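Local atomic coordinates of histone-lysine N-methyltransferase, H3 lysine-9 specific SUVH6 (Arabidopsis thaliana, PDB entry 6A5K), a protein that probably methylates lysine 9 of histone H3 using S-adenosylmethionine, linking this mark to non-CG DNA methylation through its SRA domain. Residues A[18-23]-A[415-420]; A[12-17]-A[81-86]; A[368-373]-A[487-492]. The protein carries 1 engineered substitution. All blocks are in the same frame, centred on the assembly; numbering follows the deposited sequence.

Contact 1 of 3, residues A[18-23]-A[415-420]; sequences HGVCRK and QGMSEL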
loop_
_atom_site.group_PDB
_atom_site.type_symbol
_atom_site.label_atom_id
_atom_site.label_comp_id
_atom_site.label_asym_id
_atom_site.label_seq_id
_atom_site.Cartn_x
_atom_site.Cartn_y
_atom_site.Cartn_z
ATOM N N HIS A 18 0.378 11.338 -0.006
ATOM C CA HIS A 18 -0.511 10.762 -1.013
ATOM C C HIS A 18 -1.961 11.189 -0.811
ATOM O O HIS A 18 -2.714 11.333 -1.783
ATOM C CB HIS A 18 -0.376 9.236 -1.031
ATOM C CG HIS A 18 0.844 8.774 -1.762
ATOM N ND1 HIS A 18 0.909 8.735 -3.140
ATOM C CD2 HIS A 18 2.065 8.396 -1.316
ATOM C CE1 HIS A 18 2.111 8.329 -3.509
ATOM N NE2 HIS A 18 2.835 8.121 -2.423
ATOM N N GLY A 19 -2.340 11.413 0.443
ATOM C CA GLY A 19 -3.661 11.930 0.752
ATOM C C GLY A 19 -3.866 13.277 0.082
ATOM O O GLY A 19 -4.881 13.513 -0.580
ATOM N N VAL A 20 -2.885 14.161 0.238
ATOM C CA VAL A 20 -2.954 15.481 -0.382
ATOM C C VAL A 20 -2.953 15.400 -1.916
ATOM O O VAL A 20 -3.750 16.079 -2.579
ATOM C CB VAL A 20 -1.787 16.376 0.093
ATOM C CG1 VAL A 20 -1.774 17.697 -0.680
ATOM C CG2 VAL A 20 -1.910 16.624 1.591
ATOM N N CYS A 21 -2.063 14.577 -2.476
ATOM C CA CYS A 21 -2.062 14.330 -3.922
ATOM C C CYS A 21 -3.453 13.959 -4.447
ATOM O O CYS A 21 -3.955 14.547 -5.418
ATOM C CB CYS A 21 -1.091 13.202 -4.290
ATOM S SG CYS A 21 0.662 13.618 -4.211
ATOM N N ARG A 22 -4.071 12.972 -3.807
ATOM C CA ARG A 22 -5.327 12.440 -4.320
ATOM C C ARG A 22 -6.507 13.360 -4.013
ATOM O O ARG A 22 -7.525 13.315 -4.706
ATOM C CB ARG A 22 -5.561 11.032 -3.772
ATOM C CG ARG A 22 -4.559 10.027 -4.360
ATOM C CD ARG A 22 -5.028 8.579 -4.265
ATOM N NE ARG A 22 -4.218 7.700 -5.110
ATOM C CZ ARG A 22 -4.461 7.466 -6.396
ATOM N NH1 ARG A 22 -5.494 8.045 -6.996
ATOM N NH2 ARG A 22 -3.671 6.653 -7.089
ATOM N N LYS A 23 -6.376 14.209 -2.999
ATOM C CA LYS A 23 -7.412 15.215 -2.758
ATOM C C LYS A 23 -7.342 16.327 -3.815
ATOM O O LYS A 23 -8.371 16.815 -4.302
ATOM C CB LYS A 23 -7.289 15.798 -1.349
ATOM C CG LYS A 23 -8.274 16.929 -1.060
ATOM C CD LYS A 23 -9.725 16.456 -1.089
ATOM C CE LYS A 23 -9.977 15.343 -0.082
ATOM N NZ LYS A 23 -11.434 15.098 0.116
ATOM N N GLN A 415 -8.074 14.795 9.551
ATOM C CA GLN A 415 -7.752 15.935 10.397
ATOM C C GLN A 415 -6.424 16.577 9.984
ATOM O O GLN A 415 -6.366 17.791 9.740
ATOM C CB GLN A 415 -7.712 15.512 11.867
ATOM C CG GLN A 415 -8.876 16.032 12.697
ATOM C CD GLN A 415 -9.284 17.446 12.330
ATOM O OE1 GLN A 415 -10.427 17.689 11.937
ATOM N NE2 GLN A 415 -8.341 18.385 12.430
ATOM N N GLY A 416 -5.368 15.770 9.904
ATOM C CA GLY A 416 -4.067 16.288 9.491
ATOM C C GLY A 416 -4.135 17.035 8.167
ATOM O O GLY A 416 -3.525 18.094 7.965
HETATM N N MSE A 417 -4.926 16.480 7.260
HETATM C CA MSE A 417 -5.112 17.071 5.944
HETATM C C MSE A 417 -5.906 18.369 5.992
HETATM O O MSE A 417 -5.609 19.308 5.251
HETATM C CB MSE A 417 -5.796 16.071 5.031
HETATM C CG MSE A 417 -4.952 14.835 4.804
HETATM SE SE MSE A 417 -5.668 13.867 3.310
HETATM C CE MSE A 417 -5.578 15.336 2.076
ATOM N N SER A 418 -6.909 18.427 6.862
ATOM C CA SER A 418 -7.656 19.667 7.035
ATOM C C SER A 418 -6.720 20.750 7.552
ATOM O O SER A 418 -6.866 21.926 7.215
ATOM C CB SER A 418 -8.828 19.484 7.996
ATOM O OG SER A 418 -8.371 19.419 9.330
ATOM N N GLU A 419 -5.758 20.347 8.377
ATOM C CA GLU A 419 -4.748 21.280 8.865
ATOM C C GLU A 419 -3.810 21.744 7.758
ATOM O O GLU A 419 -3.357 22.888 7.769
ATOM C CB GLU A 419 -3.933 20.656 9.997
ATOM C CG GLU A 419 -4.766 20.156 11.155
ATOM C CD GLU A 419 -3.913 19.725 12.328
ATOM O OE1 GLU A 419 -4.486 19.354 13.376
ATOM O OE2 GLU A 419 -2.668 19.764 12.197
ATOM N N LEU A 420 -3.510 20.867 6.806
ATOM C CA LEU A 420 -2.613 21.253 5.712
ATOM C C LEU A 420 -3.198 22.308 4.766
ATOM O O LEU A 420 -2.490 23.222 4.341
ATOM C CB LEU A 420 -2.195 20.029 4.903
ATOM C CG LEU A 420 -1.237 19.089 5.623
ATOM C CD1 LEU A 420 -0.749 18.039 4.656
ATOM C CD2 LEU A 420 -0.071 19.865 6.201
#
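The selenomethionine Met417 drives its side chain against Gly19 and Val20, where helix 5-29 is crossed by helix 412-420. The two short segments lie 10.5 Å apart, axis to axis, at a crossing angle of -66°. Contact with the backbone dominates. Met417 SE rests 3.7 Å from Gly19 C, and the chain, bent at its last torsion (chi3 56°), swings CE to 3.3 Å from Gly19 O and 3.5 Å from Val20 N. The absence of a side chain at Gly19 is what admits the selenium, since a CB there would collide with SE.

Purely apolar contacts accompany it. Val20 CG2, the branch beside its own backbone N, is 3.9 Å from Met417 CE as the two side chains slide past each other in opposite directions. The same methyl meets Leu420 CD1 at 3.6 Å, the valine and leucine crossing at about a right angle. Lys23 contributes only its CB, 3.9 Å from Met417 CE, while its NZ is hydrogen-bonded to Gln26.

Leu420 also packs on Ile51 and Leu52 of helix 44-54, and Val20 on Ala48, so this SET-domain helix sits against an N-terminal helical pair. With no hydrogen bond or salt bridge between the two segments, the fit of their helices depends on shape and dispersion, with a glycine backbone as the receiving surface.

Contact 2 of 3, residues A[12-17]-A[81-86]; sequences ETLRLF and RMELNI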
loop_
_atom_site.group_PDB
_atom_site.type_symbol
_atom_site.label_atom_id
_atom_site.label_comp_id
_atom_site.label_asym_id
_atom_site.label_seq_id
_atom_site.Cartn_x
_atom_site.Cartn_y
_atom_site.Cartn_z
ATOM N N GLU A 12 3.559 7.593 7.972
ATOM C CA GLU A 12 2.494 8.586 8.070
ATOM C C GLU A 12 2.777 9.823 7.220
ATOM O O GLU A 12 1.848 10.469 6.725
ATOM C CB GLU A 12 2.275 8.990 9.524
ATOM C CG GLU A 12 1.664 7.867 10.361
ATOM C CD GLU A 12 1.611 8.202 11.835
ATOM O OE1 GLU A 12 1.943 9.349 12.192
ATOM O OE2 GLU A 12 1.242 7.318 12.635
ATOM N N THR A 13 4.051 10.161 7.050
ATOM C CA THR A 13 4.398 11.309 6.208
ATOM C C THR A 13 4.080 10.992 4.750
ATOM O O THR A 13 3.509 11.827 4.033
ATOM C CB THR A 13 5.888 11.700 6.370
ATOM O OG1 THR A 13 6.136 12.055 7.737
ATOM C CG2 THR A 13 6.243 12.892 5.479
ATOM N N LEU A 14 4.428 9.782 4.313
ATOM C CA LEU A 14 4.100 9.374 2.946
ATOM C C LEU A 14 2.585 9.264 2.743
ATOM O O LEU A 14 2.060 9.596 1.674
ATOM C CB LEU A 14 4.770 8.043 2.593
ATOM C CG LEU A 14 6.301 8.014 2.567
ATOM C CD1 LEU A 14 6.806 6.605 2.224
ATOM C CD2 LEU A 14 6.830 9.028 1.587
ATOM N N ARG A 15 1.894 8.797 3.779
ATOM C CA ARG A 15 0.441 8.639 3.739
ATOM C C ARG A 15 -0.227 10.013 3.600
ATOM O O ARG A 15 -1.146 10.204 2.788
ATOM C CB ARG A 15 -0.033 7.899 5.002
ATOM C CG ARG A 15 -1.415 7.294 4.923
ATOM C CD ARG A 15 -1.685 6.397 6.136
ATOM N NE ARG A 15 -0.776 5.253 6.186
ATOM C CZ ARG A 15 -0.242 4.777 7.307
ATOM N NH1 ARG A 15 -0.517 5.347 8.471
ATOM N NH2 ARG A 15 0.567 3.728 7.270
ATOM N N LEU A 16 0.256 10.975 4.383
ATOM C CA LEU A 16 -0.212 12.353 4.305
ATOM C C LEU A 16 0.025 12.931 2.905
ATOM O O LEU A 16 -0.873 13.526 2.299
ATOM C CB LEU A 16 0.491 13.210 5.359
ATOM C CG LEU A 16 0.026 14.658 5.505
ATOM C CD1 LEU A 16 -1.393 14.711 6.083
ATOM C CD2 LEU A 16 1.010 15.450 6.367
ATOM N N PHE A 17 1.238 12.733 2.392
ATOM C CA PHE A 17 1.577 13.187 1.048
ATOM C C PHE A 17 0.606 12.648 -0.011
ATOM O O PHE A 17 0.058 13.411 -0.819
ATOM C CB PHE A 17 3.008 12.772 0.692
ATOM C CG PHE A 17 3.361 13.020 -0.741
ATOM C CD1 PHE A 17 3.633 14.303 -1.189
ATOM C CD2 PHE A 17 3.425 11.970 -1.645
ATOM C CE1 PHE A 17 3.966 14.539 -2.509
ATOM C CE2 PHE A 17 3.758 12.200 -2.968
ATOM C CZ PHE A 17 4.025 13.489 -3.399
ATOM N N ARG A 81 9.255 10.549 -7.342
ATOM C CA ARG A 81 10.611 10.919 -6.969
ATOM C C ARG A 81 10.603 11.928 -5.825
ATOM O O ARG A 81 11.492 11.911 -4.970
ATOM C CB ARG A 81 11.355 11.493 -8.179
ATOM C CG ARG A 81 12.683 10.819 -8.489
ATOM C CD ARG A 81 13.427 11.607 -9.554
ATOM N NE ARG A 81 14.735 11.046 -9.883
ATOM C CZ ARG A 81 14.947 10.189 -10.877
ATOM N NH1 ARG A 81 13.936 9.784 -11.639
ATOM N NH2 ARG A 81 16.170 9.734 -11.107
HETATM N N MSE A 82 9.592 12.797 -5.805
HETATM C CA MSE A 82 9.451 13.805 -4.748
HETATM C C MSE A 82 9.356 13.206 -3.339
HETATM O O MSE A 82 9.728 13.860 -2.352
HETATM C CB MSE A 82 8.223 14.681 -5.015
HETATM C CG MSE A 82 8.455 15.763 -6.067
HETATM SE SE MSE A 82 8.969 17.469 -5.295
HETATM C CE MSE A 82 10.880 17.168 -5.157
ATOM N N GLU A 83 8.858 11.975 -3.235
ATOM C CA GLU A 83 8.785 11.301 -1.938
ATOM C C GLU A 83 10.188 11.118 -1.365
ATOM O O GLU A 83 10.387 11.193 -0.155
ATOM C CB GLU A 83 8.076 9.948 -2.057
ATOM C CG GLU A 83 6.606 10.028 -2.465
ATOM C CD GLU A 83 5.970 8.649 -2.619
ATOM O OE1 GLU A 83 6.013 7.849 -1.658
ATOM O OE2 GLU A 83 5.426 8.355 -3.702
ATOM N N LEU A 84 11.161 10.887 -2.243
ATOM C CA LEU A 84 12.552 10.723 -1.822
ATOM C C LEU A 84 13.085 12.014 -1.209
ATOM O O LEU A 84 13.874 11.984 -0.256
ATOM C CB LEU A 84 13.426 10.293 -3.004
ATOM C CG LEU A 84 12.972 9.041 -3.756
ATOM C CD1 LEU A 84 13.928 8.743 -4.915
ATOM C CD2 LEU A 84 12.855 7.849 -2.817
ATOM N N ASN A 85 12.652 13.152 -1.748
ATOM C CA ASN A 85 13.077 14.439 -1.200
ATOM C C ASN A 85 12.365 14.752 0.111
ATOM O O ASN A 85 12.960 15.296 1.044
ATOM C CB ASN A 85 12.837 15.569 -2.201
ATOM C CG ASN A 85 13.323 16.921 -1.688
ATOM O OD1 ASN A 85 14.516 17.123 -1.446
ATOM N ND2 ASN A 85 12.395 17.854 -1.524
ATOM N N ILE A 86 11.088 14.401 0.182
ATOM C CA ILE A 86 10.311 14.657 1.391
ATOM C C ILE A 86 10.918 13.945 2.604
ATOM O O ILE A 86 10.950 14.493 3.713
ATOM C CB ILE A 86 8.843 14.234 1.196
ATOM C CG1 ILE A 86 8.170 15.192 0.215
ATOM C CG2 ILE A 86 8.094 14.239 2.522
ATOM C CD1 ILE A 86 6.859 14.688 -0.350
#
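Glu83 lies against Leu14 and Phe17 with the aliphatic part of its side chain, in a crossing of helix 81-87 over helix 5-29 whose short segments stand 10.8 Å apart at 135°. Glu83 CG, anti to its carbonyl carbon, comes within 3.6 Å of Phe17 CE2; the ring and carboxylate planes are 36° apart. Farther out, OE1 lies 3.5 Å from Leu14 CD2, a van der Waals neighbour, with the leucine side chain running at about a right angle to the glutamate. The other oxygen, OE2, accepts hydrogen bonds from the backbone N of Gln79 and of Tyr80, so the buried carboxylate is tied to the backbone four and three residues earlier in the chain.

This helix belongs to the SRA domain, the module that in this family recognises methylated DNA, and the crossing joins it to the long N-terminal helix, while its other face packs, through Leu84, on Phe78 and strand 105-113.

Ile86, one turn after Glu83, brings two branches to the interface. CD1 approaches Phe17 CD1 to 3.4 Å and CE1 to 3.6 Å, while CG2 reaches Thr13 CG2 at 3.7 Å. Glu83 CG and Ile86 CD1 lie on the same side of the Phe17 ring plane, the first near CE2 and the second near CD1; with CG anti to the backbone N (chi1 171°) the ring reaches across to helix 81-87, and it also touches Ala48, Ser49 and Leu52 of helix 44-54. Were Phe17 replaced by an alanine, Ile86 CD1 and the Glu83 methylene would probably lose their common partner and a gap would open toward helix 44-54. Thr13 adds its methyl alone, its OG1 being hydrogen-bonded to Lys9 O.

Contact 3 of 3, residues A[368-373]-A[487-492]; sequences RCLKSI and PPLQEL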
loop_
_atom_site.group_PDB
_atom_site.type_symbol
_atom_site.label_atom_id
_atom_site.label_comp_id
_atom_site.label_asym_id
_atom_site.label_seq_id
_atom_site.Cartn_x
_atom_site.Cartn_y
_atom_site.Cartn_z
ATOM N N ARG A 368 -0.493 -12.311 1.985
ATOM C CA ARG A 368 0.358 -11.370 1.259
ATOM C C ARG A 368 -0.001 -11.364 -0.224
ATOM O O ARG A 368 -0.793 -12.192 -0.689
ATOM C CB ARG A 368 1.849 -11.707 1.445
ATOM C CG ARG A 368 2.251 -13.070 0.864
ATOM C CD ARG A 368 3.684 -13.452 1.266
ATOM N NE ARG A 368 4.019 -14.815 0.846
ATOM C CZ ARG A 368 5.011 -15.525 1.369
ATOM N NH1 ARG A 368 5.764 -15.003 2.332
ATOM N NH2 ARG A 368 5.249 -16.757 0.933
ATOM N N CYS A 369 0.589 -10.428 -0.960
ATOM C CA CYS A 369 0.335 -10.288 -2.392
ATOM C C CYS A 369 1.609 -10.538 -3.197
ATOM O O CYS A 369 2.695 -10.141 -2.779
ATOM C CB CYS A 369 -0.220 -8.896 -2.693
ATOM S SG CYS A 369 -0.649 -8.615 -4.422
ATOM N N LEU A 370 1.477 -11.200 -4.345
ATOM C CA LEU A 370 2.643 -11.530 -5.166
ATOM C C LEU A 370 3.227 -10.311 -5.873
ATOM O O LEU A 370 4.359 -10.349 -6.342
ATOM C CB LEU A 370 2.295 -12.603 -6.200
ATOM C CG LEU A 370 2.071 -14.026 -5.682
ATOM C CD1 LEU A 370 1.802 -14.983 -6.839
ATOM C CD2 LEU A 370 3.271 -14.493 -4.874
ATOM N N LYS A 371 2.466 -9.227 -5.958
ATOM C CA LYS A 371 3.037 -7.991 -6.488
ATOM C C LYS A 371 2.813 -6.810 -5.555
ATOM O O LYS A 371 2.122 -6.924 -4.541
ATOM C CB LYS A 371 2.470 -7.688 -7.876
ATOM C CG LYS A 371 1.034 -7.226 -7.885
ATOM C CD LYS A 371 0.459 -7.242 -9.297
ATOM C CE LYS A 371 0.977 -8.432 -10.097
ATOM N NZ LYS A 371 0.434 -8.460 -11.487
ATOM N N SER A 372 3.416 -5.678 -5.895
ATOM C CA SER A 372 3.259 -4.481 -5.088
ATOM C C SER A 372 1.828 -3.967 -5.186
ATOM O O SER A 372 1.138 -4.199 -6.177
ATOM C CB SER A 372 4.265 -3.401 -5.511
ATOM O OG SER A 372 4.047 -2.979 -6.841
ATOM N N ILE A 373 1.384 -3.286 -4.138
ATOM C CA ILE A 373 0.020 -2.777 -4.091
ATOM C C ILE A 373 0.016 -1.253 -3.987
ATOM O O ILE A 373 0.527 -0.697 -3.017
ATOM C CB ILE A 373 -0.755 -3.377 -2.908
ATOM C CG1 ILE A 373 -0.865 -4.901 -3.055
ATOM C CG2 ILE A 373 -2.148 -2.753 -2.811
ATOM C CD1 ILE A 373 -1.380 -5.587 -1.800
ATOM N N PRO A 487 5.126 -3.051 -0.629
ATOM C CA PRO A 487 6.077 -3.876 -1.380
ATOM C C PRO A 487 5.501 -5.252 -1.649
ATOM O O PRO A 487 4.654 -5.701 -0.878
ATOM C CB PRO A 487 7.293 -3.973 -0.442
ATOM C CG PRO A 487 7.123 -2.843 0.536
ATOM C CD PRO A 487 5.647 -2.676 0.698
ATOM N N PRO A 488 5.954 -5.922 -2.721
ATOM C CA PRO A 488 5.477 -7.290 -2.946
ATOM C C PRO A 488 5.860 -8.190 -1.779
ATOM O O PRO A 488 6.930 -8.001 -1.188
ATOM C CB PRO A 488 6.184 -7.712 -4.242
ATOM C CG PRO A 488 7.365 -6.809 -4.347
ATOM C CD PRO A 488 6.956 -5.507 -3.715
ATOM N N LEU A 489 4.957 -9.106 -1.434
ATOM C CA LEU A 489 5.174 -10.160 -0.437
ATOM C C LEU A 489 5.232 -9.652 1.001
ATOM O O LEU A 489 5.513 -10.423 1.911
ATOM C CB LEU A 489 6.448 -10.951 -0.767
ATOM C CG LEU A 489 6.446 -11.655 -2.129
ATOM C CD1 LEU A 489 7.824 -12.222 -2.447
ATOM C CD2 LEU A 489 5.384 -12.754 -2.184
ATOM N N GLN A 490 4.980 -8.361 1.215
ATOM C CA GLN A 490 4.870 -7.841 2.575
ATOM C C GLN A 490 3.545 -8.300 3.170
ATOM O O GLN A 490 2.510 -8.246 2.496
ATOM C CB GLN A 490 4.965 -6.309 2.601
ATOM C CG GLN A 490 4.800 -5.705 3.996
ATOM C CD GLN A 490 4.994 -4.195 4.031
ATOM O OE1 GLN A 490 4.025 -3.429 4.083
ATOM N NE2 GLN A 490 6.253 -3.758 4.026
ATOM N N GLU A 491 3.566 -8.760 4.419
ATOM C CA GLU A 491 2.326 -9.236 5.027
ATOM C C GLU A 491 1.296 -8.103 5.105
ATOM O O GLU A 491 1.619 -6.974 5.498
ATOM C CB GLU A 491 2.575 -9.820 6.417
ATOM C CG GLU A 491 1.326 -10.466 7.020
ATOM C CD GLU A 491 1.588 -11.186 8.333
ATOM O OE1 GLU A 491 2.744 -11.190 8.812
ATOM O OE2 GLU A 491 0.624 -11.756 8.884
ATOM N N LEU A 492 0.064 -8.412 4.707
ATOM C CA LEU A 492 -1.057 -7.485 4.819
ATOM C C LEU A 492 -1.731 -7.630 6.185
ATOM O O LEU A 492 -2.025 -8.743 6.615
ATOM C CB LEU A 492 -2.073 -7.744 3.706
ATOM C CG LEU A 492 -1.521 -7.846 2.285
ATOM C CD1 LEU A 492 -2.653 -8.145 1.305
ATOM C CD2 LEU A 492 -0.830 -6.548 1.920
HETATM O O HOH W 1 6.249 -12.505 3.414
HETATM O O HOH W 2 2.064 -8.417 -0.120
HETATM O O HOH W 3 2.108 -6.037 -1.884
#
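Cys369 and Leu489 join the two backbones where strand 365-369 ends: Leu489 N donates to Cys369 O at 2.8 Å, close to the line of the carbonyl (171° at O) but bent at the donor, N-H...O 144°. Leu489 lies within a type II turn from Pro487 to Gln490, with a positive phi of 71°. Waters span the rest of the seam. One accepts from Cys369 N and can donate to Gln490 O, and another lies 2.8 Å from both Lys371 O and Pro487 O. Beyond the turn the chain runs into the weakly bonded strand 491-494, which lies beside 365-369 in a mixed sheet of the SET region, with the side chain of Glu491 about 7 Å from the bound S-adenosylmethionine.

Arg368 runs extended past the turn, its CD 3.6 Å from Leu489 O and 3.9 Å from Leu489 CD2. A water at the guanidinium edge, in its plane, accepts from NH1 and donates to Leu489 O, while NE forms a salt bridge with Glu356. Leu489 CD2 also meets Leu370 CD2 at 3.8 Å. Within the turn, Pro488 lays its CB 3.7 Å from Lys371 C and its CD against Ser372 CB. On the buried side, Ile373 CD1 and Leu492 CD2 reach each other tip to tip at 3.9 Å.

In the fold
Contacts 1 and 2 share helix 5-29, which meets a SET-domain helix through residues 18-23 and an SRA helix through residues 12-17. They are buried, their centres 12 Å apart, and they touch: Leu16 packs on Met417 and Leu420, and His18 NE2 lies near the Glu83 carboxylate, a probable hydrogen bond. Helix 44-54 lies against both. Contact 3 is only partly buried, wholly within the SET domain, its nearest atoms about 9 Å from either of the others. Contacts 1 and 2 rest on packing alone, a selenomethionine laid on a glycine backbone in one and aliphatic groups against one side of a phenylalanine ring in the other, whereas contact 3 has a backbone hydrogen bond and water bridges.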